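Local atomic coordinates of thioredoxin-like protein (PDB entry 3TY1), a protein that is of unproven activity but probably binds carbohydrate, as a member of the galactose mutarotase (aldose 1-epimerase) superfamily. Residues M114-C117 against G118-W121; N303-T306 against V307-Y311; V325-E328 against R329-R333; E362-I365 against A366-Q369. All blocks are in the same frame, centred on the assembly; numbering follows the deposited sequence.

Interaction 1. Residues M114-C117 against G118-W121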
loop_
_atom_site.group_PDB
_atom_site.type_symbol
_atom_site.label_atom_id
_atom_site.label_comp_id
_atom_site.label_asym_id
_atom_site.label_seq_id
_atom_site.Cartn_x
_atom_site.Cartn_y
_atom_site.Cartn_z
HETATM N N MSE A 114 -17.404 -13.295 -8.451
HETATM C CA MSE A 114 -16.705 -13.266 -9.769
HETATM C C MSE A 114 -15.521 -12.284 -9.725
HETATM O O MSE A 114 -15.721 -11.099 -9.528
HETATM C CB MSE A 114 -17.690 -12.943 -10.927
HETATM C CG MSE A 114 -17.301 -13.462 -12.325
HETATM SE SE MSE A 114 -15.723 -12.581 -13.008
HETATM C CE MSE A 114 -16.477 -10.798 -13.248
ATOM N N VAL A 115 -14.305 -12.814 -9.867
ATOM C CA VAL A 115 -13.084 -12.032 -9.943
ATOM C C VAL A 115 -12.485 -12.111 -11.343
ATOM O O VAL A 115 -12.296 -13.205 -11.847
ATOM C CB VAL A 115 -11.987 -12.565 -9.000
ATOM C CG1 VAL A 115 -10.741 -11.635 -9.109
ATOM C CG2 VAL A 115 -12.494 -12.644 -7.597
ATOM N N ARG A 116 -12.195 -10.968 -11.974
ATOM C CA ARG A 116 -11.462 -10.990 -13.245
ATOM C C ARG A 116 -10.002 -11.202 -12.870
ATOM O O ARG A 116 -9.400 -10.332 -12.260
ATOM C CB ARG A 116 -11.669 -9.688 -14.006
ATOM C CG ARG A 116 -13.097 -9.558 -14.556
ATOM C CD ARG A 116 -13.397 -8.164 -15.150
ATOM N NE ARG A 116 -14.785 -8.030 -15.624
ATOM C CZ ARG A 116 -15.824 -7.679 -14.849
ATOM N NH1 ARG A 116 -15.657 -7.491 -13.569
ATOM N NH2 ARG A 116 -17.056 -7.540 -15.368
ATOM N N CYS A 117 -9.465 -12.377 -13.191
ATOM C CA CYS A 117 -8.089 -12.744 -12.878
ATOM C C CYS A 117 -7.297 -12.495 -14.163
ATOM O O CYS A 117 -7.245 -13.348 -15.045
ATOM C CB CYS A 117 -8.030 -14.197 -12.466
ATOM S SG CYS A 117 -8.979 -14.542 -10.970
ATOM N N GLY A 118 -6.775 -11.281 -14.273
ATOM C CA GLY A 118 -6.145 -10.790 -15.507
ATOM C C GLY A 118 -5.888 -9.294 -15.331
ATOM O O GLY A 118 -5.899 -8.836 -14.209
ATOM N N TYR A 119 -5.659 -8.511 -16.392
ATOM C CA TYR A 119 -5.532 -8.990 -17.789
ATOM C C TYR A 119 -4.090 -9.064 -18.265
ATOM O O TYR A 119 -3.775 -9.805 -19.193
ATOM C CB TYR A 119 -6.333 -8.101 -18.738
ATOM C CG TYR A 119 -7.819 -8.261 -18.580
ATOM C CD1 TYR A 119 -8.508 -7.624 -17.547
ATOM C CD2 TYR A 119 -8.562 -9.054 -19.480
ATOM C CE1 TYR A 119 -9.878 -7.779 -17.396
ATOM C CE2 TYR A 119 -9.956 -9.195 -19.347
ATOM C CZ TYR A 119 -10.601 -8.565 -18.284
ATOM O OH TYR A 119 -11.961 -8.685 -18.122
ATOM N N GLU A 120 -3.200 -8.315 -17.632
ATOM C CA GLU A 120 -1.779 -8.323 -18.025
ATOM C C GLU A 120 -1.162 -9.732 -17.832
ATOM O O GLU A 120 -0.327 -10.184 -18.638
ATOM C CB GLU A 120 -1.019 -7.230 -17.267
ATOM C CG GLU A 120 0.296 -6.851 -17.915
ATOM C CD GLU A 120 1.146 -5.894 -17.093
ATOM O OE1 GLU A 120 0.593 -5.018 -16.397
ATOM O OE2 GLU A 120 2.390 -5.983 -17.200
ATOM N N TRP A 121 -1.585 -10.419 -16.775
ATOM C CA TRP A 121 -1.275 -11.842 -16.571
ATOM C C TRP A 121 -2.303 -12.440 -15.627
ATOM O O TRP A 121 -3.123 -11.714 -15.059
ATOM C CB TRP A 121 0.155 -12.088 -16.045
ATOM C CG TRP A 121 0.348 -11.692 -14.665
ATOM C CD1 TRP A 121 0.196 -12.479 -13.564
ATOM C CD2 TRP A 121 0.649 -10.390 -14.193
ATOM N NE1 TRP A 121 0.406 -11.756 -12.438
ATOM C CE2 TRP A 121 0.663 -10.457 -12.787
ATOM C CE3 TRP A 121 0.902 -9.164 -14.818
ATOM C CZ2 TRP A 121 0.922 -9.336 -11.977
ATOM C CZ3 TRP A 121 1.157 -8.056 -14.029
ATOM C CH2 TRP A 121 1.167 -8.151 -12.611
#

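Interaction 2. Residues N303-T306 against V307-Y311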
loop_
_atom_site.group_PDB
_atom_site.type_symbol
_atom_site.label_atom_id
_atom_site.label_comp_id
_atom_site.label_asym_id
_atom_site.label_seq_id
_atom_site.Cartn_x
_atom_site.Cartn_y
_atom_site.Cartn_z
ATOM N N ASN A 303 -13.426 -26.969 -4.425
ATOM C CA ASN A 303 -12.854 -26.620 -3.117
ATOM C C ASN A 303 -13.858 -27.035 -2.056
ATOM O O ASN A 303 -14.421 -26.186 -1.350
ATOM C CB ASN A 303 -12.504 -25.120 -3.094
ATOM C CG ASN A 303 -11.500 -24.757 -1.993
ATOM O OD1 ASN A 303 -10.325 -24.616 -2.261
ATOM N ND2 ASN A 303 -11.966 -24.653 -0.745
ATOM N N THR A 304 -14.069 -28.353 -1.946
ATOM C CA THR A 304 -15.091 -28.900 -1.051
ATOM C C THR A 304 -14.512 -29.224 0.329
ATOM O O THR A 304 -14.679 -30.325 0.854
ATOM C CB THR A 304 -15.813 -30.082 -1.694
ATOM O OG1 THR A 304 -14.832 -31.022 -2.152
ATOM C CG2 THR A 304 -16.656 -29.566 -2.867
ATOM N N ASP A 305 -13.877 -28.215 0.938
ATOM C CA ASP A 305 -13.297 -28.340 2.268
ATOM C C ASP A 305 -14.409 -27.955 3.293
ATOM O O ASP A 305 -15.612 -27.993 2.968
ATOM C CB ASP A 305 -12.003 -27.477 2.378
ATOM C CG ASP A 305 -11.015 -27.996 3.448
ATOM O OD1 ASP A 305 -11.244 -27.732 4.621
ATOM O OD2 ASP A 305 -10.026 -28.688 3.125
ATOM N N THR A 306 -14.038 -27.575 4.517
ATOM C CA THR A 306 -15.031 -27.282 5.537
ATOM C C THR A 306 -15.697 -25.947 5.182
ATOM O O THR A 306 -15.159 -25.116 4.401
ATOM C CB THR A 306 -14.429 -27.195 6.981
ATOM O OG1 THR A 306 -13.785 -25.923 7.144
ATOM C CG2 THR A 306 -13.454 -28.335 7.306
ATOM N N VAL A 307 -16.874 -25.707 5.760
ATOM C CA VAL A 307 -17.592 -24.480 5.474
ATOM C C VAL A 307 -16.785 -23.248 5.913
ATOM O O VAL A 307 -16.710 -22.262 5.191
ATOM C CB VAL A 307 -19.039 -24.473 6.021
ATOM C CG1 VAL A 307 -19.683 -23.118 5.750
ATOM C CG2 VAL A 307 -19.932 -25.612 5.349
ATOM N N LYS A 308 -16.096 -23.330 7.040
ATOM C CA LYS A 308 -15.259 -22.187 7.468
ATOM C C LYS A 308 -14.008 -22.031 6.614
ATOM O O LYS A 308 -13.613 -20.894 6.289
ATOM C CB LYS A 308 -14.907 -22.263 8.966
ATOM C CG LYS A 308 -16.122 -22.018 9.859
ATOM C CD LYS A 308 -15.803 -21.986 11.360
ATOM C CE LYS A 308 -17.129 -21.895 12.168
ATOM N NZ LYS A 308 -17.045 -22.344 13.597
ATOM N N GLN A 309 -13.388 -23.142 6.236
ATOM C CA GLN A 309 -12.188 -23.073 5.396
ATOM C C GLN A 309 -12.505 -22.569 3.999
ATOM O O GLN A 309 -11.726 -21.842 3.422
ATOM C CB GLN A 309 -11.498 -24.412 5.295
ATOM C CG GLN A 309 -10.174 -24.415 4.521
ATOM C CD GLN A 309 -8.980 -23.840 5.322
ATOM O OE1 GLN A 309 -9.141 -23.330 6.428
ATOM N NE2 GLN A 309 -7.790 -23.921 4.734
ATOM N N GLY A 310 -13.658 -22.983 3.460
ATOM C CA GLY A 310 -14.073 -22.647 2.092
ATOM C C GLY A 310 -14.743 -23.855 1.471
ATOM O O GLY A 310 -14.104 -24.888 1.267
ATOM N N TYR A 311 -16.065 -23.766 1.324
ATOM C CA TYR A 311 -16.858 -24.810 0.644
ATOM C C TYR A 311 -17.427 -24.112 -0.587
ATOM O O TYR A 311 -18.416 -23.381 -0.513
ATOM C CB TYR A 311 -17.940 -25.371 1.558
ATOM C CG TYR A 311 -18.700 -26.537 0.931
ATOM C CD1 TYR A 311 -18.044 -27.728 0.635
ATOM C CD2 TYR A 311 -20.038 -26.413 0.585
ATOM C CE1 TYR A 311 -18.725 -28.816 0.058
ATOM C CE2 TYR A 311 -20.757 -27.505 0.001
ATOM C CZ TYR A 311 -20.080 -28.696 -0.279
ATOM O OH TYR A 311 -20.720 -29.757 -0.871
#

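Interaction 3. Residues V325-E328 against R329-R333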
loop_
_atom_site.group_PDB
_atom_site.type_symbol
_atom_site.label_atom_id
_atom_site.label_comp_id
_atom_site.label_asym_id
_atom_site.label_seq_id
_atom_site.Cartn_x
_atom_site.Cartn_y
_atom_site.Cartn_z
ATOM N N VAL A 325 2.343 -18.056 -15.391
ATOM C CA VAL A 325 2.536 -17.447 -16.702
ATOM C C VAL A 325 3.681 -18.088 -17.506
ATOM O O VAL A 325 3.618 -18.115 -18.742
ATOM C CB VAL A 325 2.706 -15.913 -16.570
ATOM C CG1 VAL A 325 4.035 -15.576 -15.847
ATOM C CG2 VAL A 325 2.597 -15.242 -17.932
ATOM N N THR A 326 4.684 -18.635 -16.809
ATOM C CA THR A 326 5.767 -19.398 -17.434
ATOM C C THR A 326 5.238 -20.630 -18.182
ATOM O O THR A 326 5.614 -20.870 -19.306
ATOM C CB THR A 326 6.841 -19.839 -16.380
ATOM O OG1 THR A 326 6.177 -20.387 -15.233
ATOM C CG2 THR A 326 7.690 -18.661 -15.949
ATOM N N ILE A 327 4.351 -21.398 -17.558
ATOM C CA ILE A 327 3.751 -22.599 -18.190
ATOM C C ILE A 327 2.787 -22.206 -19.295
ATOM O O ILE A 327 2.837 -22.774 -20.397
ATOM C CB ILE A 327 3.093 -23.512 -17.138
ATOM C CG1 ILE A 327 4.201 -24.269 -16.391
ATOM C CG2 ILE A 327 2.105 -24.478 -17.767
ATOM C CD1 ILE A 327 3.834 -24.729 -15.010
ATOM N N GLU A 328 1.957 -21.191 -19.033
ATOM C CA GLU A 328 0.981 -20.710 -20.031
ATOM C C GLU A 328 1.641 -20.132 -21.293
ATOM O O GLU A 328 1.087 -20.279 -22.394
ATOM C CB GLU A 328 -0.011 -19.730 -19.421
ATOM C CG GLU A 328 -0.836 -20.368 -18.319
ATOM C CD GLU A 328 -1.728 -21.496 -18.800
ATOM O OE1 GLU A 328 -2.606 -21.230 -19.655
ATOM O OE2 GLU A 328 -1.536 -22.656 -18.353
ATOM N N ARG A 329 2.814 -19.523 -21.153
ATOM C CA ARG A 329 3.591 -19.086 -22.328
ATOM C C ARG A 329 4.170 -20.289 -23.085
ATOM O O ARG A 329 4.049 -20.385 -24.318
ATOM C CB ARG A 329 4.760 -18.198 -21.916
ATOM C CG ARG A 329 4.378 -16.788 -21.505
ATOM C CD ARG A 329 5.519 -16.193 -20.724
ATOM N NE ARG A 329 5.243 -14.854 -20.240
ATOM C CZ ARG A 329 6.055 -14.155 -19.450
ATOM N NH1 ARG A 329 7.230 -14.645 -19.033
ATOM N NH2 ARG A 329 5.681 -12.947 -19.054
ATOM N N LYS A 330 4.806 -21.187 -22.329
ATOM C CA LYS A 330 5.461 -22.387 -22.879
ATOM C C LYS A 330 4.448 -23.188 -23.677
ATOM O O LYS A 330 4.709 -23.553 -24.795
ATOM C CB LYS A 330 6.043 -23.256 -21.749
ATOM C CG LYS A 330 7.050 -24.333 -22.172
ATOM C CD LYS A 330 8.491 -23.785 -22.163
ATOM C CE LYS A 330 9.536 -24.856 -22.507
ATOM N NZ LYS A 330 9.279 -25.431 -23.840
ATOM N N GLN A 331 3.258 -23.398 -23.121
ATOM C CA GLN A 331 2.212 -24.161 -23.803
ATOM C C GLN A 331 1.326 -23.319 -24.757
ATOM O O GLN A 331 0.302 -23.803 -25.213
ATOM C CB GLN A 331 1.395 -24.981 -22.799
ATOM C CG GLN A 331 2.306 -25.837 -21.917
ATOM C CD GLN A 331 1.571 -26.887 -21.132
ATOM O OE1 GLN A 331 0.389 -26.754 -20.836
ATOM N NE2 GLN A 331 2.277 -27.958 -20.796
ATOM N N LYS A 332 1.743 -22.083 -25.057
ATOM C CA LYS A 332 1.161 -21.243 -26.115
ATOM C C LYS A 332 -0.289 -20.813 -25.923
ATOM O O LYS A 332 -1.000 -20.610 -26.899
ATOM C CB LYS A 332 1.306 -21.928 -27.497
ATOM C CG LYS A 332 2.676 -22.434 -27.835
ATOM C CD LYS A 332 3.729 -21.342 -27.835
ATOM C CE LYS A 332 4.960 -21.786 -28.660
ATOM N NZ LYS A 332 6.167 -20.972 -28.331
ATOM N N ARG A 333 -0.749 -20.694 -24.682
ATOM C CA ARG A 333 -2.103 -20.198 -24.427
ATOM C C ARG A 333 -2.155 -18.681 -24.151
ATOM O O ARG A 333 -3.241 -18.102 -24.201
ATOM C CB ARG A 333 -2.761 -20.996 -23.306
ATOM C CG ARG A 333 -3.129 -22.412 -23.724
ATOM C CD ARG A 333 -3.835 -23.124 -22.577
ATOM N NE ARG A 333 -2.919 -23.417 -21.473
ATOM C CZ ARG A 333 -2.160 -24.510 -21.389
ATOM N NH1 ARG A 333 -2.215 -25.456 -22.327
ATOM N NH2 ARG A 333 -1.350 -24.674 -20.352
#

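Interaction 4. Residues E362-I365 against A366-Q369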
loop_
_atom_site.group_PDB
_atom_site.type_symbol
_atom_site.label_atom_id
_atom_site.label_comp_id
_atom_site.label_asym_id
_atom_site.label_seq_id
_atom_site.Cartn_x
_atom_site.Cartn_y
_atom_site.Cartn_z
ATOM N N GLU A 362 -29.559 -28.736 -18.652
ATOM C CA GLU A 362 -28.996 -30.081 -18.803
ATOM C C GLU A 362 -29.234 -30.643 -20.222
ATOM O O GLU A 362 -28.341 -31.256 -20.817
ATOM C CB GLU A 362 -29.513 -30.981 -17.678
ATOM C CG GLU A 362 -28.700 -32.239 -17.476
ATOM C CD GLU A 362 -28.926 -32.924 -16.129
ATOM O OE1 GLU A 362 -29.606 -32.367 -15.228
ATOM O OE2 GLU A 362 -28.413 -34.055 -15.976
ATOM N N GLN A 363 -30.415 -30.361 -20.779
ATOM C CA GLN A 363 -30.804 -30.777 -22.146
ATOM C C GLN A 363 -29.984 -30.041 -23.225
ATOM O O GLN A 363 -29.569 -30.653 -24.219
ATOM C CB GLN A 363 -32.321 -30.550 -22.404
ATOM C CG GLN A 363 -33.268 -31.766 -22.233
ATOM C CD GLN A 363 -33.818 -32.018 -20.802
ATOM O OE1 GLN A 363 -33.068 -32.355 -19.863
ATOM N NE2 GLN A 363 -35.155 -31.906 -20.657
ATOM N N LYS A 364 -29.744 -28.740 -23.043
ATOM C CA LYS A 364 -28.901 -27.981 -23.985
ATOM C C LYS A 364 -27.464 -28.499 -23.966
ATOM O O LYS A 364 -26.842 -28.654 -25.015
ATOM C CB LYS A 364 -28.934 -26.476 -23.705
ATOM C CG LYS A 364 -28.239 -25.606 -24.759
ATOM C CD LYS A 364 -28.933 -25.606 -26.151
ATOM C CE LYS A 364 -27.960 -25.171 -27.269
ATOM N NZ LYS A 364 -28.495 -25.391 -28.664
ATOM N N ILE A 365 -26.958 -28.798 -22.775
ATOM C CA ILE A 365 -25.595 -29.323 -22.602
ATOM C C ILE A 365 -25.478 -30.703 -23.284
ATOM O O ILE A 365 -24.544 -30.944 -24.068
ATOM C CB ILE A 365 -25.172 -29.350 -21.098
ATOM C CG1 ILE A 365 -24.897 -27.913 -20.607
ATOM C CG2 ILE A 365 -23.963 -30.223 -20.926
ATOM C CD1 ILE A 365 -24.587 -27.764 -19.118
ATOM N N ALA A 366 -26.473 -31.558 -23.044
ATOM C CA ALA A 366 -26.531 -32.902 -23.674
ATOM C C ALA A 366 -26.603 -32.825 -25.207
ATOM O O ALA A 366 -26.087 -33.690 -25.894
ATOM C CB ALA A 366 -27.694 -33.723 -23.104
ATOM N N LYS A 367 -27.256 -31.801 -25.740
ATOM C CA LYS A 367 -27.319 -31.574 -27.186
ATOM C C LYS A 367 -25.952 -31.156 -27.765
ATOM O O LYS A 367 -25.565 -31.624 -28.823
ATOM C CB LYS A 367 -28.378 -30.518 -27.527
ATOM C CG LYS A 367 -28.541 -30.250 -29.014
ATOM C CD LYS A 367 -29.792 -29.450 -29.325
ATOM C CE LYS A 367 -30.013 -29.339 -30.831
ATOM N NZ LYS A 367 -31.243 -28.547 -31.111
ATOM N N ILE A 368 -25.234 -30.270 -27.082
ATOM C CA ILE A 368 -23.891 -29.826 -27.517
ATOM C C ILE A 368 -22.891 -30.991 -27.421
ATOM O O ILE A 368 -22.069 -31.185 -28.316
ATOM C CB ILE A 368 -23.380 -28.613 -26.698
ATOM C CG1 ILE A 368 -24.278 -27.389 -26.935
ATOM C CG2 ILE A 368 -21.951 -28.236 -27.113
ATOM C CD1 ILE A 368 -23.986 -26.232 -25.997
ATOM N N GLN A 369 -22.999 -31.781 -26.354
ATOM C CA GLN A 369 -22.158 -32.964 -26.165
ATOM C C GLN A 369 -22.411 -33.959 -27.265
ATOM O O GLN A 369 -21.475 -34.589 -27.741
ATOM C CB GLN A 369 -22.436 -33.643 -24.821
ATOM C CG GLN A 369 -21.495 -34.810 -24.468
ATOM C CD GLN A 369 -20.092 -34.355 -24.112
ATOM O OE1 GLN A 369 -19.918 -33.506 -23.254
ATOM N NE2 GLN A 369 -19.079 -34.958 -24.739
#

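Interaction 1. Residues M114-C117 against G118-W121
With chi1 at -71° in both residues, Arg116 and Tyr119 each carry CG opposite the carbonyl carbon and beside the backbone N, and this common setting brings their side chains together at the end of a strand. The arginine runs extended from CG to NE, and its CD lies 3.3 Å from OH of Tyr119, while NE stands 3.8 Å from the same oxygen. The hydroxyl thus sits at the edge of the guanidinium, near its plane, and the CD methylene lies in turn at the edge of the phenol ring; the two planes are inclined by 32°. No clear hydrogen bond joins the two; the polar ends have partners elsewhere: Arg116 NE forms a salt bridge with Asp194, and Tyr119 OH is hydrogen-bonded to the hydroxyl of Tyr210. On one guanidinium face the selenomethionine methyl CE of Met114 lies 3.4 Å above the plane, offset toward the rim. A cis peptide bond joins Gly118 to Tyr119, and the backbone turns there; the N-H groups of Tyr119 and Glu120 are both hydrogen-bonded to the carboxylate of Glu167. In a supersandwich of this kind the contact belongs to the buried interior between sheets: strand 114-119 pairs antiparallel with strand 204-214, while Arg116 and Tyr119 pack against strands 173-183 and 189-198 of the large antiparallel sheet.

Interaction 2. Residues N303-T306 against V307-Y311
Thr304 and Tyr311 face each other as an antiparallel non-hydrogen-bonded pair at the base of a beta hairpin, and the loop above them is tied mainly by polar atoms. At the base, Thr304 CB lies 3.6 Å from Tyr311 CE1, the threonine methyl CG2 also meeting that corner of the ring. Higher in the loop, Thr306 supplies two acceptors: its OG1 receives the N-H of Gln309 at 3.0 Å, a fairly straight bond of 161°, and its carbonyl O receives Gly310 N at 2.8 Å. The hydroxyl is placed for this by a chi1 of 78°, which sets OG1 between the backbone N and the carbonyl carbon. Asp305 closes in from beside them, OD1 lying 3.4 Å from CB of Gln309 and also accepting the N-H of Thr306. Thr304 itself is the centre of an inverse gamma turn, with a weak bond from Asp305 N back to Asn303 O. Farther out, the third subunit covers the loop: its Tyr202 and Asp201 hydrogen-bond to Asp305 OD1 and Thr306 OG1, and its Lys171 to Asn303 OD1, so the hairpin end forms part of the subunit interface. The other end of that Asn303 amide turns inward: ND2 donates in a bent bond to Gly310 O at 2.9 Å, the acceptor lying in the amide plane while the nitrogen stands 56° out of the carbonyl plane.

Interaction 3. Residues V325-E328 against R329-R333
Glu328 and Arg333 are joined twice over at a helix end, by a side-on salt bridge and by their backbones. Arg333 NE donates to Glu328 OE1 at 2.9 Å and NH2 to OE2 at 2.8 Å, both nearly straight. Each carboxylate oxygen lies close to the guanidinium plane, yet the two flat groups are turned 41° apart: OE1 is met on its syn side, OE2 from above the carboxylate plane. Bends in the glutamate at chi2 (-64°) and in the arginine at chi3 (-70°) fold the charged ends back toward each other. Gln331 helps fix the guanidinium, its OE1 accepting NH2 at 2.8 Å. Beneath the side chains lies a Schellman motif: Arg333 N bonds to Glu328 O at 3.0 Å and Lys332 N to Arg329 O, with Lys332 at positive phi. One turn back, Val325 CG2 lies over one face of the Arg329 guanidinium, 3.5 Å from NE; Arg329 NH2 is hydrogen-bonded to the hydroxyl of Tyr133. Glu328 OE1 also accepts from Ser320 OG and Tyr321 N, which would favour the charged carboxylate. Helix 325-330 rests through Val325 on strands 126-128 and 204-214, while Gln331 NE2 is hydrogen-bonded to Ile381 O in the C-terminal tail.

Interaction 4. Residues E362-I365 against A366-Q369
Lys364 and Lys367 send their chains outward on one flank of a helix, where the ammonium end of the first comes beside the shaft of the second: Lys364 NZ lies 4.3 Å from Lys367 CD. The two run differently. Lys364 turns at chi2 (67°), whereas Lys367 stays extended from CG to its tip, and Lys364 NZ ends 4.8 Å from Lys367 NZ. Lys364 also touches Ile368 one turn on, its CE 4.3 Å from the isoleucine CD1, so that its aliphatic part lies against a hydrocarbon neighbour. Ile368 has CG1 opposite the carbonyl carbon (chi1 -64°), and this carries CG1 over the preceding turn to 3.4 Å from Lys364 O. Ile365 has the same kind of rotamer and points to a neighbouring part of the same face, toward strand 224-229.

Behind these side chains runs the regular i to i+4 ladder of an alpha helix: Ala366 N to Glu362 O, Lys367 N to Gln363 O, Ile368 N to Lys364 O at 3.1 Å, and Gln369 N to Ile365 O at 2.9 Å. Over residues 362-369 the helix is amphipathic. Ile365 and Ile368 pack on Pro228 of the edge strand 224-229, with Leu226 under Ile365 and Leu266 against Ile368, while Glu362 forms a salt bridge with Arg224 and Gln369 OE1 accepts the N-H of Ile229.

The chemistry thus divides by side, with nonpolar branches and paired polar groups toward the strand and lysines on the outer flank. The two like charges probably disfavour each other mildly, a cost that solvent would be expected to soften at this surface.

From the N terminus, interaction 1 comes first, at the end of strand 114-119 in the buried interior. Interaction 2 closes the hairpin between strands 297-304 and 311-318 of the same mixed sheet, about 23 Å from it between centres, and carries that sheet to the third subunit. Interaction 3 then ends the short helix 325-330, approaching interaction 1 to about 4 Å between nearest atoms without touching; Tyr133 links them, meeting Trp121 and Arg329. Interaction 4, on helix 355-369, flanks the edge strand of the large antiparallel sheet, about 17 Å or more from the others at nearest atoms. All four are local and in series: none nests within or crosses another.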